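Long-range contacts in angiopoietin-related protein 6 (PDB 6Y43), which probably acts outside cells as an angiopoietin-like growth factor and damage-associated molecular pattern, with a fibrinogen-like globe as its C-terminal binding domain: residues L140-D145 and C175-L180; V99-W104 and A201-G206; E21-Y26 and C39-E44. All blocks are in the same frame, centred on the assembly; numbering follows the deposited sequence. Where two conformers were deposited one is given.

Interaction 1 of 3, residues L140-D145 and C175-L180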
loop_
_atom_site.group_PDB
_atom_site.type_symbol
_atom_site.label_atom_id
_atom_site.label_comp_id
_atom_site.label_asym_id
_atom_site.label_seq_id
_atom_site.Cartn_x
_atom_site.Cartn_y
_atom_site.Cartn_z
ATOM N N LEU A 140 2.804 -6.502 9.237
ATOM C CA LEU A 140 1.813 -6.957 8.272
ATOM C C LEU A 140 1.606 -8.472 8.267
ATOM O O LEU A 140 0.604 -8.937 7.729
ATOM C CB LEU A 140 2.192 -6.519 6.851
ATOM C CG LEU A 140 1.091 -6.455 5.804
ATOM C CD1 LEU A 140 -0.053 -5.501 6.094
ATOM C CD2 LEU A 140 1.747 -6.123 4.445
ATOM N N SER A 141 2.494 -9.254 8.869
ATOM C CA SER A 141 2.369 -10.702 8.752
ATOM C C SER A 141 1.096 -11.203 9.411
ATOM O O SER A 141 0.522 -12.195 8.957
ATOM C CB SER A 141 3.603 -11.381 9.351
ATOM O OG SER A 141 4.578 -11.579 8.339
ATOM N N TRP A 142 0.619 -10.514 10.459
ATOM C CA TRP A 142 -0.628 -10.951 11.098
ATOM C C TRP A 142 -1.821 -10.859 10.167
ATOM O O TRP A 142 -2.879 -11.441 10.460
ATOM C CB TRP A 142 -0.900 -10.108 12.326
ATOM C CG TRP A 142 -1.708 -10.807 13.415
ATOM C CD1 TRP A 142 -1.549 -12.083 13.853
ATOM C CD2 TRP A 142 -2.747 -10.231 14.199
ATOM N NE1 TRP A 142 -2.448 -12.354 14.875
ATOM C CE2 TRP A 142 -3.186 -11.222 15.105
ATOM C CE3 TRP A 142 -3.368 -8.975 14.220
ATOM C CZ2 TRP A 142 -4.208 -10.996 15.997
ATOM C CZ3 TRP A 142 -4.392 -8.755 15.132
ATOM C CH2 TRP A 142 -4.802 -9.756 15.995
ATOM N N HIS A 143 -1.686 -10.148 9.056
ATOM C CA HIS A 143 -2.768 -9.958 8.114
ATOM C C HIS A 143 -2.700 -10.915 6.942
ATOM O O HIS A 143 -3.583 -10.896 6.079
ATOM C CB HIS A 143 -2.722 -8.521 7.632
ATOM C CG HIS A 143 -2.928 -7.554 8.746
ATOM N ND1 HIS A 143 -4.183 -7.223 9.201
ATOM C CD2 HIS A 143 -2.055 -6.929 9.568
ATOM C CE1 HIS A 143 -4.075 -6.370 10.204
ATOM N NE2 HIS A 143 -2.795 -6.173 10.448
ATOM N N ASN A 144 -1.680 -11.761 6.909
ATOM C CA ASN A 144 -1.565 -12.752 5.847
ATOM C C ASN A 144 -2.803 -13.650 5.788
ATOM O O ASN A 144 -3.315 -14.107 6.818
ATOM C CB ASN A 144 -0.312 -13.565 6.122
ATOM C CG ASN A 144 0.248 -14.229 4.918
ATOM O OD1 ASN A 144 -0.374 -14.265 3.855
ATOM N ND2 ASN A 144 1.471 -14.724 5.058
ATOM N N ASP A 145 -3.273 -13.902 4.565
ATOM C CA ASP A 145 -4.414 -14.786 4.315
ATOM C C ASP A 145 -5.648 -14.312 5.061
ATOM O O ASP A 145 -6.454 -15.128 5.534
ATOM C CB ASP A 145 -4.094 -16.236 4.696
ATOM C CG ASP A 145 -5.084 -17.243 4.122
ATOM O OD1 ASP A 145 -5.832 -16.919 3.176
ATOM O OD2 ASP A 145 -5.108 -18.368 4.667
ATOM N N CYS A 175 -7.646 -6.622 15.811
ATOM C CA CYS A 175 -8.008 -6.091 14.498
ATOM C C CYS A 175 -6.809 -5.880 13.598
ATOM O O CYS A 175 -6.855 -6.188 12.393
ATOM C CB CYS A 175 -8.716 -4.743 14.613
ATOM S SG CYS A 175 -10.470 -4.933 14.997
ATOM N N ALA A 176 -5.726 -5.316 14.156
ATOM C CA ALA A 176 -4.605 -5.011 13.279
ATOM C C ALA A 176 -3.294 -4.746 14.004
ATOM O O ALA A 176 -3.241 -4.058 15.031
ATOM C CB ALA A 176 -4.906 -3.795 12.387
ATOM N N HIS A 177 -2.238 -5.241 13.382
ATOM C CA HIS A 177 -0.885 -4.793 13.670
ATOM C C HIS A 177 -0.485 -3.579 12.835
ATOM O O HIS A 177 0.440 -2.864 13.218
ATOM C CB HIS A 177 0.087 -5.945 13.439
ATOM C CG HIS A 177 0.016 -6.998 14.503
ATOM N ND1 HIS A 177 0.863 -8.079 14.537
ATOM C CD2 HIS A 177 -0.840 -7.152 15.543
ATOM C CE1 HIS A 177 0.556 -8.840 15.576
ATOM N NE2 HIS A 177 -0.469 -8.293 16.205
ATOM N N SER A 178 -1.145 -3.341 11.703
ATOM C CA SER A 178 -0.879 -2.177 10.873
ATOM C C SER A 178 -2.206 -1.648 10.354
ATOM O O SER A 178 -3.148 -2.412 10.161
ATOM C CB SER A 178 0.050 -2.519 9.710
ATOM O OG SER A 178 -0.341 -3.663 9.002
ATOM N N ASN A 179 -2.292 -0.332 10.151
ATOM C CA ASN A 179 -3.558 0.273 9.756
ATOM C C ASN A 179 -3.265 1.421 8.800
ATOM O O ASN A 179 -3.670 2.558 9.010
ATOM C CB ASN A 179 -4.329 0.753 10.983
ATOM C CG ASN A 179 -5.750 1.182 10.674
ATOM O OD1 ASN A 179 -6.457 0.519 9.920
ATOM N ND2 ASN A 179 -6.177 2.293 11.282
ATOM N N LEU A 180 -2.578 1.101 7.707
ATOM C CA LEU A 180 -2.054 2.172 6.869
ATOM C C LEU A 180 -3.144 2.906 6.111
ATOM O O LEU A 180 -2.893 4.021 5.644
ATOM C CB LEU A 180 -1.010 1.644 5.893
ATOM C CG LEU A 180 0.227 0.999 6.541
ATOM C CD1 LEU A 180 1.228 0.646 5.478
ATOM C CD2 LEU A 180 0.831 1.891 7.625
HETATM O O HOH W 1 2.288 -8.899 12.309
#

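Interaction 2 of 3, residues V99-W104 and A201-G206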
loop_
_atom_site.group_PDB
_atom_site.type_symbol
_atom_site.label_atom_id
_atom_site.label_comp_id
_atom_site.label_asym_id
_atom_site.label_seq_id
_atom_site.Cartn_x
_atom_site.Cartn_y
_atom_site.Cartn_z
ATOM N N VAL A 99 7.263 -1.460 2.275
ATOM C CA VAL A 99 6.470 -0.510 3.043
ATOM C C VAL A 99 7.430 0.527 3.581
ATOM O O VAL A 99 8.431 0.180 4.219
ATOM C CB VAL A 99 5.689 -1.180 4.186
ATOM C CG1 VAL A 99 4.984 -0.146 5.004
ATOM C CG2 VAL A 99 4.677 -2.190 3.630
ATOM N N LEU A 100 7.133 1.790 3.326
ATOM C CA LEU A 100 7.975 2.899 3.757
ATOM C C LEU A 100 7.188 3.720 4.767
ATOM O O LEU A 100 6.040 4.089 4.497
ATOM C CB LEU A 100 8.368 3.772 2.570
ATOM C CG LEU A 100 9.168 3.116 1.453
ATOM C CD1 LEU A 100 9.409 4.128 0.357
ATOM C CD2 LEU A 100 10.497 2.589 1.967
ATOM N N LEU A 101 7.808 4.022 5.910
ATOM C CA LEU A 101 7.156 4.735 6.995
ATOM C C LEU A 101 8.022 5.896 7.454
ATOM O O LEU A 101 9.252 5.800 7.456
ATOM C CB LEU A 101 6.921 3.807 8.188
ATOM C CG LEU A 101 6.292 2.450 7.869
ATOM C CD1 LEU A 101 6.382 1.562 9.083
ATOM C CD2 LEU A 101 4.823 2.653 7.442
ATOM N N GLU A 102 7.370 6.978 7.885
ATOM C CA GLU A 102 8.070 8.087 8.527
ATOM C C GLU A 102 7.224 8.618 9.674
ATOM O O GLU A 102 6.034 8.904 9.487
ATOM C CB GLU A 102 8.357 9.213 7.525
ATOM C CG GLU A 102 9.149 10.393 8.045
ATOM C CD GLU A 102 9.356 11.478 6.986
ATOM O OE1 GLU A 102 9.277 11.152 5.768
ATOM O OE2 GLU A 102 9.587 12.663 7.365
ATOM N N ASP A 103 7.866 8.819 10.829
ATOM C CA ASP A 103 7.196 9.414 11.974
ATOM C C ASP A 103 7.377 10.930 11.973
ATOM O O ASP A 103 8.024 11.520 11.098
ATOM C CB ASP A 103 7.635 8.745 13.284
ATOM C CG ASP A 103 9.015 9.165 13.802
ATOM O OD1 ASP A 103 9.628 10.153 13.337
ATOM O OD2 ASP A 103 9.484 8.449 14.730
ATOM N N TRP A 104 6.718 11.581 12.928
ATOM C CA TRP A 104 6.695 13.035 12.953
ATOM C C TRP A 104 8.001 13.628 13.468
ATOM O O TRP A 104 8.171 14.849 13.419
ATOM C CB TRP A 104 5.506 13.533 13.776
ATOM C CG TRP A 104 4.209 13.319 13.045
ATOM C CD1 TRP A 104 3.443 12.191 13.050
ATOM C CD2 TRP A 104 3.542 14.252 12.184
ATOM N NE1 TRP A 104 2.340 12.358 12.244
ATOM C CE2 TRP A 104 2.371 13.618 11.709
ATOM C CE3 TRP A 104 3.825 15.558 11.763
ATOM C CZ2 TRP A 104 1.482 14.249 10.835
ATOM C CZ3 TRP A 104 2.942 16.189 10.900
ATOM C CH2 TRP A 104 1.787 15.530 10.436
ATOM N N ALA A 201 2.550 -1.418 14.239
ATOM C CA ALA A 201 2.733 -1.756 15.648
ATOM C C ALA A 201 4.194 -1.689 16.073
ATOM O O ALA A 201 4.508 -1.229 17.173
ATOM C CB ALA A 201 2.192 -3.153 15.933
ATOM N N GLU A 202 5.096 -2.203 15.248
ATOM C CA GLU A 202 6.489 -2.306 15.642
ATOM C C GLU A 202 7.303 -1.062 15.284
ATOM O O GLU A 202 8.533 -1.062 15.467
ATOM C CB GLU A 202 7.107 -3.561 15.009
ATOM C CG GLU A 202 7.973 -4.331 15.998
ATOM C CD GLU A 202 8.659 -5.536 15.388
ATOM O OE1 GLU A 202 7.915 -6.412 14.842
ATOM O OE2 GLU A 202 9.933 -5.579 15.481
ATOM N N PHE A 203 6.652 0.001 14.778
ATOM C CA PHE A 203 7.328 1.281 14.519
ATOM C C PHE A 203 6.411 2.402 14.993
ATOM O O PHE A 203 5.574 2.880 14.216
ATOM C CB PHE A 203 7.694 1.458 13.059
ATOM C CG PHE A 203 8.428 2.738 12.767
ATOM C CD1 PHE A 203 9.697 2.965 13.285
ATOM C CD2 PHE A 203 7.867 3.702 11.963
ATOM C CE1 PHE A 203 10.365 4.143 12.999
ATOM C CE2 PHE A 203 8.542 4.866 11.662
ATOM C CZ PHE A 203 9.782 5.094 12.192
ATOM N N ARG A 204 6.570 2.782 16.273
ATOM C CA ARG A 204 5.890 3.832 17.026
ATOM C C ARG A 204 4.557 3.358 17.620
ATOM O O ARG A 204 4.009 4.038 18.495
ATOM C CB ARG A 204 5.667 5.113 16.200
ATOM C CG ARG A 204 6.969 5.693 15.586
ATOM C CD ARG A 204 8.110 5.892 16.630
ATOM N NE ARG A 204 7.610 6.558 17.824
ATOM C CZ ARG A 204 7.458 7.865 17.965
ATOM N NH1 ARG A 204 7.794 8.693 16.994
ATOM N NH2 ARG A 204 6.954 8.337 19.091
ATOM N N GLY A 205 4.030 2.216 17.205
ATOM C CA GLY A 205 2.970 1.585 17.952
ATOM C C GLY A 205 1.578 1.920 17.468
ATOM O O GLY A 205 1.357 2.800 16.640
ATOM N N GLY A 206 0.614 1.205 18.055
ATOM C CA GLY A 206 -0.774 1.310 17.680
ATOM C C GLY A 206 -1.467 2.588 18.117
ATOM O O GLY A 206 -2.564 2.860 17.628
#

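Interaction 3 of 3, residues E21-Y26 and C39-E44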
loop_
_atom_site.group_PDB
_atom_site.type_symbol
_atom_site.label_atom_id
_atom_site.label_comp_id
_atom_site.label_asym_id
_atom_site.label_seq_id
_atom_site.Cartn_x
_atom_site.Cartn_y
_atom_site.Cartn_z
ATOM N N GLU A 21 15.464 7.693 -14.159
ATOM C CA GLU A 21 15.957 7.671 -12.790
ATOM C C GLU A 21 15.204 8.617 -11.861
ATOM O O GLU A 21 15.491 8.638 -10.659
ATOM C CB GLU A 21 17.442 8.050 -12.767
ATOM C CG GLU A 21 18.258 7.546 -13.936
ATOM C CD GLU A 21 19.761 7.675 -13.689
ATOM O OE1 GLU A 21 20.484 6.669 -13.860
ATOM O OE2 GLU A 21 20.211 8.784 -13.313
ATOM N N GLN A 22 14.268 9.418 -12.379
ATOM C CA GLN A 22 13.590 10.421 -11.571
ATOM C C GLN A 22 12.233 9.898 -11.122
ATOM O O GLN A 22 11.427 9.444 -11.942
ATOM C CB GLN A 22 13.370 11.725 -12.337
ATOM C CG GLN A 22 14.592 12.490 -12.694
ATOM C CD GLN A 22 14.223 13.698 -13.524
ATOM O OE1 GLN A 22 13.881 13.578 -14.704
ATOM N NE2 GLN A 22 14.234 14.853 -12.900
ATOM N N SER A 23 11.967 10.001 -9.832
ATOM C CA SER A 23 10.649 9.641 -9.348
ATOM C C SER A 23 9.608 10.617 -9.885
ATOM O O SER A 23 9.899 11.771 -10.197
ATOM C CB SER A 23 10.662 9.614 -7.821
ATOM O OG SER A 23 11.641 8.676 -7.382
ATOM N N GLY A 24 8.393 10.123 -10.024
ATOM C CA GLY A 24 7.295 10.922 -10.517
ATOM C C GLY A 24 6.203 10.013 -11.038
ATOM O O GLY A 24 6.176 8.824 -10.746
ATOM N N VAL A 25 5.297 10.611 -11.813
ATOM C CA VAL A 25 4.145 9.889 -12.350
ATOM C C VAL A 25 4.508 9.234 -13.680
ATOM O O VAL A 25 5.023 9.894 -14.606
ATOM C CB VAL A 25 2.931 10.823 -12.493
ATOM C CG1 VAL A 25 1.716 10.051 -13.032
ATOM C CG2 VAL A 25 2.601 11.465 -11.190
ATOM N N TYR A 26 4.258 7.925 -13.772
ATOM C CA TYR A 26 4.484 7.143 -14.975
ATOM C C TYR A 26 3.192 6.459 -15.388
ATOM O O TYR A 26 2.312 6.200 -14.561
ATOM C CB TYR A 26 5.564 6.073 -14.772
ATOM C CG TYR A 26 6.968 6.581 -14.586
ATOM C CD1 TYR A 26 7.334 7.309 -13.462
ATOM C CD2 TYR A 26 7.951 6.306 -15.523
ATOM C CE1 TYR A 26 8.636 7.759 -13.291
ATOM C CE2 TYR A 26 9.255 6.764 -15.348
ATOM C CZ TYR A 26 9.585 7.486 -14.240
ATOM O OH TYR A 26 10.884 7.922 -14.076
ATOM N N CYS A 39 6.122 6.286 -9.464
ATOM C CA CYS A 39 7.266 5.381 -9.411
ATOM C C CYS A 39 8.333 5.997 -8.523
ATOM O O CYS A 39 8.745 7.141 -8.758
ATOM C CB CYS A 39 7.898 5.155 -10.791
ATOM S SG CYS A 39 6.948 4.349 -12.056
ATOM N N GLU A 40 8.767 5.246 -7.504
ATOM C CA GLU A 40 9.934 5.589 -6.692
ATOM C C GLU A 40 11.154 4.998 -7.400
ATOM O O GLU A 40 11.332 3.775 -7.446
ATOM C CB GLU A 40 9.780 5.059 -5.265
ATOM C CG GLU A 40 11.071 5.105 -4.472
ATOM C CD GLU A 40 11.612 6.500 -4.367
ATOM O OE1 GLU A 40 10.890 7.388 -3.865
ATOM O OE2 GLU A 40 12.771 6.697 -4.770
ATOM N N GLN A 41 11.974 5.857 -7.994
ATOM C CA GLN A 41 13.050 5.383 -8.851
ATOM C C GLN A 41 14.437 5.467 -8.227
ATOM O O GLN A 41 15.416 5.168 -8.914
ATOM C CB GLN A 41 13.066 6.165 -10.170
ATOM C CG GLN A 41 11.787 6.041 -10.964
ATOM C CD GLN A 41 11.528 4.646 -11.485
ATOM O OE1 GLN A 41 11.642 3.659 -10.765
ATOM N NE2 GLN A 41 11.136 4.557 -12.747
ATOM N N GLN A 42 14.558 5.873 -6.975
ATOM C CA GLN A 42 15.872 5.966 -6.335
ATOM C C GLN A 42 16.037 5.023 -5.157
ATOM O O GLN A 42 17.072 4.362 -5.039
ATOM C CB GLN A 42 16.123 7.403 -5.866
ATOM C CG GLN A 42 16.423 8.357 -6.976
ATOM C CD GLN A 42 17.757 8.072 -7.642
ATOM O OE1 GLN A 42 18.800 8.005 -6.981
ATOM N NE2 GLN A 42 17.729 7.876 -8.957
ATOM N N LEU A 43 15.040 4.916 -4.291
ATOM C CA LEU A 43 15.203 4.094 -3.094
ATOM C C LEU A 43 15.368 2.617 -3.437
ATOM O O LEU A 43 14.591 2.041 -4.209
ATOM C CB LEU A 43 14.012 4.313 -2.160
ATOM C CG LEU A 43 13.988 3.589 -0.814
ATOM C CD1 LEU A 43 13.346 4.485 0.234
ATOM C CD2 LEU A 43 13.225 2.303 -0.971
ATOM N N GLU A 44 16.392 2.006 -2.836
ATOM C CA GLU A 44 16.693 0.583 -2.979
ATOM C C GLU A 44 16.668 0.147 -4.437
ATOM O O GLU A 44 16.034 -0.839 -4.821
ATOM C CB GLU A 44 15.734 -0.251 -2.141
ATOM C CG GLU A 44 16.109 -0.219 -0.694
ATOM C CD GLU A 44 15.202 -1.076 0.151
ATOM O OE1 GLU A 44 14.875 -2.184 -0.297
ATOM O OE2 GLU A 44 14.801 -0.626 1.243
HETATM O O HOH W 2 13.332 9.424 -5.286
#

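Interaction 1 of 3, residues L140-D145 and C175-L180
His143 and Trp142 meet the loop 175-180 in two quite different ways, within the calcium-bearing, loop-rich half of a fibrinogen-like globe. The His143 side is buried and close. Its imidazole sets an edge against the backbone of the loop just after the cis peptide that precedes Cys175: His143 CE1 lies 3.4 Å from Ala176 CA, and His143 NE2 accepts from His177 N at 3.1 Å in a bent bond, from 21° out of the ring plane. His143 ND1 bonds to the carbonyl of Trp171, so both ring nitrogens are engaged and the rotation of the ring is fixed. Also buried, Leu140 CD1 lies against Ser178 OG, which bonds to Ser139 O.

The outer side is partly exposed. Trp142 turns CG away from its own amide nitrogen (chi1 -152°), which lays the indole over one face of His177, where its five-membered ring forms an offset stack with the imidazole, centroids 4.3 Å apart and planes at 14°. Trp142 CB adds a CH-pi contact over the same imidazole. An exchange of His177 for alanine would probably leave the indole of Trp142 without its stacking partner and the bridging water without ND1. On this side one water bridges the segments, accepting from Trp142 N at 3.0 Å and lying 2.8 Å from His177 ND1.

Interaction 2 of 3, residues V99-W104 and A201-G206
Asp103 and Arg204 form the polar half of this contact, a salt bridge in which Arg204 NH1 donates to Asp103 OD2 at 2.8 Å. The two flat groups stand nearly perpendicular, 84° apart: the carboxylate oxygen lies close to the guanidinium plane, whereas the donor comes to OD2 from well above the plane of the carboxylate. A single nitrogen thus makes the bridge, rather than two side by side. The apolar half lies next to it. Leu101 and Phe203 run past each other in opposite directions, with Leu101 CD1 3.9 Å from Phe203 CD2, while the edge of the phenyl ring at CE2 reaches to 4.1 Å from Asp103 N.

These pairs tie the end of strand 95-102, a member of the antiparallel sheet of the fibrinogen-like fold, to the long irregular loop that leads into strand 212-219. Each partner is positioned by a second shell. The other oxygen of Asp103, OD1, accepts from Arg107 N across the turn toward strand 108-118, which fixes the carboxylate. Arg204 CG sits over the centre of the Phe203 ring, 4.1 Å above its plane; from there bends at chi2 (-52°) and chi3 (-47°) bring NH1 round to Asp103, and the guanidinium makes a cation-pi contact with Tyr208. The hydroxyl of Tyr208 in turn bonds to Trp104 N. Around the apolar pair, Leu101 packs on Trp200 and on Ala213 of strand 212-219, and Phe203 touches Ala109 of strand 108-118.

Interaction 3 of 3, residues E21-Y26 and C39-E44
The ring of Tyr26 receives Cys39 obliquely, the SG atom lying 3.8 Å from the ring centroid and 36° off its normal, a sulfur-aromatic contact. Gln41 also comes at a slant, its amide turned 81° from the ring, with NE2 3.6 Å from Tyr26 OH. In the plane at the ring's edge lie the carbonyl oxygens of Gln22 and Gly24, and the Tyr26 hydroxyl donates to Gln22 O at 2.7 Å, which ties down the far end of the side chain. The Gln41 amide has its stronger partner in Gly47 N, through OE1.

Beyond the ring, Ser23 OG takes a nearly straight bond from Gln41 N (174°), and Gln42 NE2 donates to Glu21 O at 2.9 Å, directed at a lone pair within the plane of that carbonyl. Glu40 bends its chain back so that OE2 accepts from Gln42 N and Leu43 N on opposite faces of the carboxylate, while a water donates to it and links it to Ser23 OG. Gly24 and Cys39 exchange both backbone bonds, the Cys39 N to Gly24 O one at 2.8 Å. This is the open end of an antiparallel beta hairpin, strands 24-30 and 33-40, fastened by the Cys12-Cys39 disulfide to helix 12-17.

Along the chain, interaction 3 closes first; interaction 2 then spans a long excursion, inside which both segments of interaction 1 fall. Interactions 1 and 2 are neighbours, with centres 13 Å apart, joined where the 175-180 and 201-206 loops meet through a probable His177 O to Ala201 N hydrogen bond and where Leu180 packs on Val99 and Leu101. Interactions 2 and 3 reach the same antiparallel sheet, 22 Å apart between centres, and touch through Leu100 and Leu43. Interactions 1 and 3, 27 Å apart between centres, lie on opposite sides of the chain's centre. Interactions 2 and 3 thus sit on one sheet, and interaction 1 reaches it through Leu180 and the 201-206 loop, all within one globe.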